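Long-range contacts in hypothetical signal peptide protein (PDB 3PJY), which is of unknown function, a DUF192-family protein that is probably exported and has been proposed to regulate transcription: residues M49-G54 against V105-A110; M72-S77 against E100-V105. All blocks are in the same frame, centred on the assembly; numbering follows the deposited sequence.

Contact 1. Residues M49-G54 against V105-A110; sequences MLFDFG and VLELNA
Phe51 pairs with Val105, and Met49 with Glu107, as the two hydrogen-bonded positions of an antiparallel ladder between strands 47-53 and 102-109, in the middle of the mixed sheet. Four backbone bonds hold the two pairs, two to each. Phe51 N gives to Val105 O at 2.7 Å and Val105 N returns to Phe51 O at 3.1 Å; Glu107 N reaches Met49 O at 2.8 Å, and Met49 N bonds to Glu107 O. Between them sits the non-hydrogen-bonded pair Leu50 and Leu106, whose CA-H groups lean on Val105 O and Met49 O respectively.

On that leucine face each CD1 methyl rests against a backbone oxygen of the partner strand, Leu50 CD1 3.6 Å from Val105 O and Leu106 CD1 3.5 Å from Met49 O; the two side chains meet each other only loosely. Val24 of strand 19-27 packs on both leucines.

The other face is built around two phenylalanines. With chi1 at -65°, Phe51 has CG anti to its carbonyl carbon, and the ring runs along the neighbouring strand: Val105 O lies in the ring plane at the CD1 edge, 3.3 Å from that carbon. Further along the ring, Glu107 OE1 comes within 3.4 Å of Phe51 CZ near the ring plane, the carboxylate turned 67° to the ring. Phe53 comes in obliquely, its CE2 3.7 Å from Val105 CG2. Met61 of strand 60-61 touches Phe51, Phe53, Val105 and Glu107.

Val105 O and Glu107 OE1 thus both meet the positively polarised C-H edge of Phe51, which probably offsets a little of the cost of burying the Glu107 carboxylate.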
loop_
_atom_site.group_PDB
_atom_site.type_symbol
_atom_site.label_atom_id
_atom_site.label_comp_id
_atom_site.label_asym_id
_atom_site.label_seq_id
_atom_site.Cartn_x
_atom_site.Cartn_y
_atom_site.Cartn_z
HETATM N N MSE B 49 -6.565 11.247 -6.161
HETATM C CA MSE B 49 -7.623 11.040 -7.125
HETATM C C MSE B 49 -6.974 10.596 -8.430
HETATM O O MSE B 49 -6.040 11.226 -8.932
HETATM C CB MSE B 49 -8.458 12.296 -7.282
HETATM C CG MSE B 49 -9.556 12.112 -8.294
HETATM SE SE MSE B 49 -10.944 13.484 -8.284
HETATM C CE MSE B 49 -11.853 12.978 -6.685
ATOM N N LEU B 50 -7.497 9.504 -8.973
ATOM C CA LEU B 50 -7.003 8.928 -10.201
ATOM C C LEU B 50 -8.079 9.209 -11.276
ATOM O O LEU B 50 -9.203 8.717 -11.214
ATOM C CB LEU B 50 -6.773 7.432 -10.095
ATOM C CG LEU B 50 -6.217 6.718 -11.337
ATOM C CD1 LEU B 50 -4.827 7.274 -11.700
ATOM C CD2 LEU B 50 -6.144 5.202 -11.059
ATOM N N PHE B 51 -7.689 10.020 -12.235
ATOM C CA PHE B 51 -8.525 10.424 -13.366
ATOM C C PHE B 51 -8.328 9.383 -14.453
ATOM O O PHE B 51 -7.206 9.200 -14.963
ATOM C CB PHE B 51 -8.117 11.794 -13.869
ATOM C CG PHE B 51 -8.347 12.902 -12.866
ATOM C CD1 PHE B 51 -7.487 13.060 -11.790
ATOM C CD2 PHE B 51 -9.446 13.759 -12.958
ATOM C CE1 PHE B 51 -7.700 14.015 -10.811
ATOM C CE2 PHE B 51 -9.639 14.751 -11.977
ATOM C CZ PHE B 51 -8.802 14.881 -10.919
ATOM N N ASP B 52 -9.396 8.695 -14.839
ATOM C CA ASP B 52 -9.371 7.622 -15.846
ATOM C C ASP B 52 -10.110 8.156 -17.048
ATOM O O ASP B 52 -11.345 8.302 -17.039
ATOM C CB ASP B 52 -10.060 6.389 -15.280
ATOM C CG ASP B 52 -10.109 5.234 -16.267
ATOM O OD1 ASP B 52 -9.770 5.423 -17.437
ATOM O OD2 ASP B 52 -10.500 4.132 -15.868
ATOM N N PHE B 53 -9.361 8.549 -18.081
ATOM C CA PHE B 53 -9.942 9.188 -19.269
ATOM C C PHE B 53 -10.614 8.221 -20.229
ATOM O O PHE B 53 -11.295 8.650 -21.167
ATOM C CB PHE B 53 -8.835 9.967 -19.989
ATOM C CG PHE B 53 -8.269 11.024 -19.124
ATOM C CD1 PHE B 53 -8.979 12.144 -18.858
ATOM C CD2 PHE B 53 -7.058 10.849 -18.471
ATOM C CE1 PHE B 53 -8.497 13.108 -18.001
ATOM C CE2 PHE B 53 -6.587 11.854 -17.632
ATOM C CZ PHE B 53 -7.355 12.931 -17.378
ATOM N N GLY B 54 -10.399 6.936 -20.001
ATOM C CA GLY B 54 -11.005 5.897 -20.837
ATOM C C GLY B 54 -10.490 5.829 -22.266
ATOM O O GLY B 54 -11.121 5.217 -23.149
ATOM N N VAL B 105 -4.405 10.486 -15.086
ATOM C CA VAL B 105 -3.673 11.461 -14.291
ATOM C C VAL B 105 -3.931 11.107 -12.822
ATOM O O VAL B 105 -5.070 10.832 -12.423
ATOM C CB VAL B 105 -4.068 12.890 -14.570
ATOM C CG1 VAL B 105 -3.548 13.888 -13.519
ATOM C CG2 VAL B 105 -3.575 13.332 -15.987
ATOM N N LEU B 106 -2.863 11.080 -12.034
ATOM C CA LEU B 106 -2.967 10.924 -10.562
ATOM C C LEU B 106 -2.695 12.271 -9.922
ATOM O O LEU B 106 -1.624 12.851 -10.142
ATOM C CB LEU B 106 -1.983 9.849 -10.066
ATOM C CG LEU B 106 -1.963 9.585 -8.577
ATOM C CD1 LEU B 106 -3.313 9.163 -8.036
ATOM C CD2 LEU B 106 -0.890 8.544 -8.293
ATOM N N GLU B 107 -3.654 12.751 -9.130
ATOM C CA GLU B 107 -3.436 13.933 -8.315
ATOM C C GLU B 107 -3.216 13.545 -6.855
ATOM O O GLU B 107 -3.992 12.797 -6.277
ATOM C CB GLU B 107 -4.592 14.907 -8.408
ATOM C CG GLU B 107 -4.640 15.640 -9.712
ATOM C CD GLU B 107 -5.752 16.658 -9.829
ATOM O OE1 GLU B 107 -6.710 16.711 -9.043
ATOM O OE2 GLU B 107 -5.678 17.447 -10.794
ATOM N N LEU B 108 -2.137 14.047 -6.286
ATOM C CA LEU B 108 -1.750 13.809 -4.910
ATOM C C LEU B 108 -1.503 15.153 -4.220
ATOM O O LEU B 108 -1.309 16.184 -4.886
ATOM C CB LEU B 108 -0.455 13.007 -4.876
ATOM C CG LEU B 108 -0.503 11.617 -5.543
ATOM C CD1 LEU B 108 0.906 11.029 -5.660
ATOM C CD2 LEU B 108 -1.418 10.718 -4.765
ATOM N N ASN B 109 -1.447 15.159 -2.891
ATOM C CA ASN B 109 -1.061 16.380 -2.209
ATOM C C ASN B 109 0.294 16.851 -2.729
ATOM O O ASN B 109 1.218 16.054 -2.957
ATOM C CB ASN B 109 -0.946 16.176 -0.720
ATOM C CG ASN B 109 -2.278 16.159 -0.023
ATOM O OD1 ASN B 109 -2.914 17.207 0.144
ATOM N ND2 ASN B 109 -2.686 14.983 0.441
ATOM N N ALA B 110 0.468 18.151 -2.895
ATOM C CA ALA B 110 1.789 18.666 -3.259
ATOM C C ALA B 110 2.850 18.211 -2.285
ATOM O O ALA B 110 2.632 18.183 -1.052
ATOM C CB ALA B 110 1.776 20.220 -3.395
#

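Contact 2. Residues M72-S77 against E100-V105; sequences MLFIAS and EPVAYV
Ile75 faces both Ala103 and Tyr104, a classic beta bulge in the antiparallel pairing of strands 70-75 and 102-109. Its carbonyl oxygen holds two donors at once: Ala103 N at 2.9 Å, tilted 17° from the carbonyl plane, and Tyr104 N at 3.1 Å, in that plane. In return Ile75 N gives to Tyr104 O at 2.9 Å. Beyond the bulge the ladder runs regularly into the non-hydrogen-bonded pair Phe74 and Val105, where the CA-H of Val105 rests on Leu73 O. The chain turns a corner at Ala103, at the bulge, and residues 100-102 leave the line of the strand; Val102 makes a backbone bond with Arg57.

Apolar packing falls on two faces. On one, Phe74 and Val105 lie side by side and point the same way, with Phe74 CD1 3.4 Å from Val105 CG2. Val102 joins them from across the bend: its CG1 approaches Phe74 CB at 4.1 Å while its CG2 lies at the edge of the same ring. On the other face Ile75 CB meets Tyr104 CB, and Leu106 continues this patch past Ile75. Near the strand end the methyl of Ala103 points toward segment 72-77 and packs against the Ser77 backbone, its CB 3.6 Å from Ser77 N; Thr56 touches both Ala103 and Ser77.

The polar contact outside the backbone is made by the Tyr104 hydroxyl. Tyr104 CG lies anti to the carbonyl carbon (chi1 -54°), which lays the ring along the Ala76-Ser77 backbone, and Ala76 O lies in the ring plane at the CD1 edge. At the ring's far end a water bonds to Tyr104 OH at 2.6 Å and donates to Ser77 O at 2.7 Å.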
loop_
_atom_site.group_PDB
_atom_site.type_symbol
_atom_site.label_atom_id
_atom_site.label_comp_id
_atom_site.label_asym_id
_atom_site.label_seq_id
_atom_site.Cartn_x
_atom_site.Cartn_y
_atom_site.Cartn_z
HETATM N N MSE B 72 0.773 16.483 -9.857
HETATM C CA MSE B 72 0.082 15.817 -10.957
HETATM C C MSE B 72 1.006 14.842 -11.651
HETATM O O MSE B 72 2.124 15.226 -12.049
HETATM C CB MSE B 72 -0.475 16.833 -11.980
HETATM C CG MSE B 72 -1.449 17.744 -11.428
HETATM SE SE MSE B 72 -1.967 18.913 -12.882
HETATM C CE MSE B 72 -3.356 19.911 -11.918
ATOM N N LEU B 73 0.594 13.588 -11.800
ATOM C CA LEU B 73 1.380 12.579 -12.491
ATOM C C LEU B 73 0.573 12.134 -13.727
ATOM O O LEU B 73 -0.562 11.719 -13.591
ATOM C CB LEU B 73 1.693 11.373 -11.613
ATOM C CG LEU B 73 2.481 11.602 -10.319
ATOM C CD1 LEU B 73 1.675 12.321 -9.236
ATOM C CD2 LEU B 73 2.909 10.248 -9.762
ATOM N N PHE B 74 1.174 12.275 -14.905
ATOM C CA PHE B 74 0.567 11.918 -16.203
ATOM C C PHE B 74 1.033 10.539 -16.575
ATOM O O PHE B 74 2.233 10.316 -16.667
ATOM C CB PHE B 74 1.012 12.958 -17.216
ATOM C CG PHE B 74 0.425 14.329 -16.952
ATOM C CD1 PHE B 74 -0.815 14.674 -17.471
ATOM C CD2 PHE B 74 1.096 15.255 -16.220
ATOM C CE1 PHE B 74 -1.356 15.913 -17.246
ATOM C CE2 PHE B 74 0.538 16.497 -15.970
ATOM C CZ PHE B 74 -0.707 16.812 -16.484
ATOM N N ILE B 75 0.110 9.609 -16.755
ATOM C CA ILE B 75 0.391 8.198 -16.730
ATOM C C ILE B 75 -0.101 7.487 -17.977
ATOM O O ILE B 75 -1.258 7.658 -18.385
ATOM C CB ILE B 75 -0.208 7.543 -15.445
ATOM C CG1 ILE B 75 0.437 8.184 -14.178
ATOM C CG2 ILE B 75 -0.031 6.028 -15.435
ATOM C CD1 ILE B 75 -0.299 7.799 -12.879
ATOM N N ALA B 76 0.759 6.663 -18.546
ATOM C CA ALA B 76 0.400 5.893 -19.752
ATOM C C ALA B 76 -0.532 4.734 -19.412
ATOM O O ALA B 76 -0.681 4.363 -18.261
ATOM C CB ALA B 76 1.683 5.387 -20.414
ATOM N N SER B 77 -1.140 4.104 -20.435
ATOM C CA SER B 77 -2.034 2.973 -20.166
ATOM C C SER B 77 -1.389 1.781 -19.450
ATOM O O SER B 77 -2.089 1.023 -18.760
ATOM C CB SER B 77 -2.702 2.456 -21.471
ATOM O OG SER B 77 -1.713 2.114 -22.375
ATOM N N GLU B 100 1.725 14.960 -24.500
ATOM C CA GLU B 100 1.771 13.707 -25.220
ATOM C C GLU B 100 0.590 12.853 -24.732
ATOM O O GLU B 100 0.016 13.105 -23.659
ATOM C CB GLU B 100 3.034 12.936 -24.897
ATOM C CG GLU B 100 3.123 12.496 -23.479
ATOM C CD GLU B 100 4.479 11.924 -23.130
ATOM O OE1 GLU B 100 5.000 11.095 -23.899
ATOM O OE2 GLU B 100 5.025 12.324 -22.086
ATOM N N PRO B 101 0.257 11.811 -25.484
ATOM C CA PRO B 101 -0.928 11.017 -25.104
ATOM C C PRO B 101 -0.723 10.255 -23.812
ATOM O O PRO B 101 0.334 9.647 -23.609
ATOM C CB PRO B 101 -1.066 10.051 -26.277
ATOM C CG PRO B 101 -0.380 10.782 -27.429
ATOM C CD PRO B 101 0.797 11.396 -26.791
ATOM N N VAL B 102 -1.716 10.279 -22.923
ATOM C CA VAL B 102 -1.717 9.501 -21.691
ATOM C C VAL B 102 -3.113 8.928 -21.463
ATOM O O VAL B 102 -4.063 9.273 -22.182
ATOM C CB VAL B 102 -1.315 10.373 -20.455
ATOM C CG1 VAL B 102 0.183 10.831 -20.603
ATOM C CG2 VAL B 102 -2.255 11.578 -20.232
ATOM N N ALA B 103 -3.227 8.041 -20.471
ATOM C CA ALA B 103 -4.476 7.363 -20.166
ATOM C C ALA B 103 -5.062 7.748 -18.807
ATOM O O ALA B 103 -6.241 7.549 -18.558
ATOM C CB ALA B 103 -4.267 5.839 -20.208
ATOM N N TYR B 104 -4.215 8.242 -17.906
ATOM C CA TYR B 104 -4.602 8.584 -16.533
ATOM C C TYR B 104 -3.843 9.791 -16.063
ATOM O O TYR B 104 -2.724 10.082 -16.544
ATOM C CB TYR B 104 -4.301 7.462 -15.549
ATOM C CG TYR B 104 -4.857 6.112 -15.877
ATOM C CD1 TYR B 104 -4.097 5.215 -16.623
ATOM C CD2 TYR B 104 -6.095 5.713 -15.411
ATOM C CE1 TYR B 104 -4.546 3.992 -16.915
ATOM C CE2 TYR B 104 -6.577 4.439 -15.715
ATOM C CZ TYR B 104 -5.807 3.621 -16.500
ATOM O OH TYR B 104 -6.248 2.361 -16.785
ATOM N N VAL B 105 -4.405 10.486 -15.086
ATOM C CA VAL B 105 -3.673 11.461 -14.291
ATOM C C VAL B 105 -3.931 11.107 -12.822
ATOM O O VAL B 105 -5.070 10.832 -12.423
ATOM C CB VAL B 105 -4.068 12.890 -14.570
ATOM C CG1 VAL B 105 -3.548 13.888 -13.519
ATOM C CG2 VAL B 105 -3.575 13.332 -15.987
HETATM O O HOH W 1 -4.721 0.882 -18.360
#

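Overall arrangement
Strand 102-109 is the common element: contact 1 joins it to strand 47-53 on one flank and contact 2 to strand 70-75 on the other, with Val105 serving both. A probable hydrogen bond from Leu106 N to Leu73 O ties the two ladders together, and the contact centres are about 9 Å apart. Contact 1, about 2 Å from the centre of the chain, is a regular ladder whose polar side chain, Glu107, is itself buried. Contact 2, about 9 Å from that centre, also has a largely buried interior but reaches the strand end, where regular pairing gives way to a bulge and a water bridge beside exposed Ser77.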